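Local coordinates for protein Rho guanine nucleotide exchange factor 3 (Mus musculus, PDB 2Z0Q) that acts as a guanine nucleotide exchange factor for the GTPases RhoA and RhoB, here seen as its catalytic DH domain with the adjoining PH domain, at residues K245-L250 with L267-Y272. Numbering follows the deposited sequence.
Sequences KLHVFL and LCYQLY. With SO4 (sulfate ion), chain C.
Phe-249 turns its CE2-CZ edge toward one face of Tyr-269, an edge-to-face pair between two strands of the PH domain's curled beta-sheet that do not pair with each other. The planes stand at 76°, and CZ lies 4.0 Å from Tyr-269 CG, toward the ring's rim. The His-247 ring meets Tyr-269 obliquely and lays CD2 over a face of Phe-249, completing an aromatic cluster. At the other end, Leu-246 sets its CD2 methyl over the centre of one face of the Tyr-272 ring, a CH-pi contact 3.8 Å from the centroid and only 11° off the normal. With CG anti to the backbone N (chi1 -175°), that ring presents its face to CD2.

The segments run roughly crosswise; both pair with strand 254-263, and the direct contacts between them are made by side chains. Tyr-210, from helix 180-213, meets both Phe-249 and Tyr-269, while His-247 NE2 is hydrogen-bonded to His-235 ND1. Arg-242 NH2 bonds Tyr-272 OH, and Arg-273 NH2 holds the sulfate, probably from the crystallisation liquor. Replacing Tyr-272 by alanine would probably strip Leu-246 CD2 of its aromatic face and deprive Arg-242 of the phenol oxygen. Tyr-272 OH donates to sulfate O2 at 2.6 Å, with O2 near the ring plane.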
# COMPACT_ATOMS: atom_id res chain seq x y z
N LYS A 245 3.49 -14.52 16.65
CA LYS A 245 3.19 -13.54 15.59
C LYS A 245 4.28 -13.65 14.53
O LYS A 245 5.46 -13.46 14.81
CB LYS A 245 3.11 -12.13 16.18
CG LYS A 245 2.07 -12.01 17.30
CD LYS A 245 1.84 -10.57 17.74
CE LYS A 245 0.85 -10.52 18.97
NZ LYS A 245 0.42 -9.11 19.28
N LEU A 246 3.88 -14.01 13.31
CA LEU A 246 4.81 -14.21 12.22
C LEU A 246 4.57 -13.19 11.10
O LEU A 246 3.50 -12.57 11.05
CB LEU A 246 4.63 -15.64 11.65
CG LEU A 246 4.73 -16.81 12.66
CD1 LEU A 246 4.13 -18.11 12.12
CD2 LEU A 246 6.20 -16.97 13.07
N HIS A 247 5.61 -12.95 10.30
CA HIS A 247 5.45 -12.13 9.12
C HIS A 247 5.76 -13.11 8.00
O HIS A 247 6.87 -13.68 7.92
CB HIS A 247 6.42 -10.94 9.04
CG HIS A 247 5.97 -9.92 8.05
ND1 HIS A 247 5.30 -8.77 8.41
CD2 HIS A 247 5.97 -9.95 6.69
CE1 HIS A 247 4.92 -8.13 7.31
NE2 HIS A 247 5.32 -8.82 6.26
N VAL A 248 4.78 -13.31 7.13
CA VAL A 248 4.94 -14.28 6.07
C VAL A 248 5.06 -13.60 4.71
O VAL A 248 4.34 -12.66 4.41
CB VAL A 248 3.76 -15.27 6.10
CG1 VAL A 248 3.89 -16.27 4.99
CG2 VAL A 248 3.71 -15.95 7.47
N PHE A 249 5.94 -14.14 3.89
CA PHE A 249 6.22 -13.61 2.56
C PHE A 249 6.00 -14.66 1.48
O PHE A 249 6.65 -15.72 1.46
CB PHE A 249 7.70 -13.19 2.48
CG PHE A 249 8.07 -12.08 3.43
CD1 PHE A 249 7.85 -10.74 3.10
CD2 PHE A 249 8.63 -12.38 4.67
CE1 PHE A 249 8.18 -9.72 3.99
CE2 PHE A 249 8.96 -11.38 5.55
CZ PHE A 249 8.74 -10.03 5.22
N LEU A 250 5.09 -14.36 0.56
CA LEU A 250 4.86 -15.24 -0.56
C LEU A 250 5.57 -14.64 -1.79
O LEU A 250 5.06 -13.71 -2.43
CB LEU A 250 3.36 -15.36 -0.87
CG LEU A 250 3.09 -16.21 -2.14
CD1 LEU A 250 3.56 -17.67 -1.95
CD2 LEU A 250 1.61 -16.16 -2.45
N LEU A 267 15.37 -3.34 11.76
CA LEU A 267 14.18 -4.19 11.74
C LEU A 267 14.45 -5.28 10.71
O LEU A 267 14.57 -5.00 9.50
CB LEU A 267 12.97 -3.36 11.34
CG LEU A 267 11.64 -4.12 11.25
CD1 LEU A 267 11.38 -4.81 12.60
CD2 LEU A 267 10.50 -3.15 10.90
N CYS A 268 14.52 -6.53 11.15
CA CYS A 268 14.82 -7.63 10.25
C CYS A 268 13.74 -8.71 10.38
O CYS A 268 12.87 -8.58 11.22
CB CYS A 268 16.17 -8.24 10.58
SG CYS A 268 17.53 -7.07 10.17
N TYR A 269 13.82 -9.74 9.54
CA TYR A 269 12.80 -10.82 9.55
C TYR A 269 13.56 -12.15 9.64
O TYR A 269 14.09 -12.69 8.65
CB TYR A 269 11.93 -10.71 8.27
CG TYR A 269 11.29 -9.34 8.16
CD1 TYR A 269 10.16 -9.01 8.89
CD2 TYR A 269 11.90 -8.34 7.40
CE1 TYR A 269 9.66 -7.71 8.90
CE2 TYR A 269 11.39 -7.02 7.39
CZ TYR A 269 10.30 -6.72 8.14
OH TYR A 269 9.85 -5.41 8.15
N GLN A 270 13.61 -12.65 10.87
CA GLN A 270 14.32 -13.88 11.21
C GLN A 270 13.54 -15.11 10.73
O GLN A 270 12.39 -15.32 11.16
CB GLN A 270 14.53 -13.89 12.75
CG GLN A 270 15.33 -15.09 13.24
CD GLN A 270 15.49 -15.08 14.76
OE1 GLN A 270 15.23 -14.08 15.42
NE2 GLN A 270 15.89 -16.21 15.31
N LEU A 271 14.13 -15.87 9.82
CA LEU A 271 13.39 -17.04 9.30
C LEU A 271 13.01 -17.96 10.46
O LEU A 271 13.84 -18.28 11.32
CB LEU A 271 14.19 -17.80 8.24
CG LEU A 271 13.85 -17.32 6.81
CD1 LEU A 271 14.43 -15.92 6.59
CD2 LEU A 271 14.36 -18.31 5.78
N TYR A 272 11.74 -18.39 10.46
CA TYR A 272 11.19 -19.27 11.52
C TYR A 272 11.41 -20.77 11.22
O TYR A 272 11.53 -21.59 12.14
CB TYR A 272 9.71 -18.93 11.67
CG TYR A 272 8.96 -19.62 12.78
CD1 TYR A 272 9.30 -19.38 14.11
CD2 TYR A 272 7.82 -20.40 12.51
CE1 TYR A 272 8.53 -19.90 15.16
CE2 TYR A 272 7.03 -20.93 13.56
CZ TYR A 272 7.40 -20.66 14.88
OH TYR A 272 6.64 -21.09 15.93
S SO4 C . 8.54 -22.88 17.91
O1 SO4 C . 9.06 -23.41 19.21
O2 SO4 C . 7.91 -21.52 18.15
O3 SO4 C . 9.68 -22.73 16.94
O4 SO4 C . 7.55 -23.87 17.37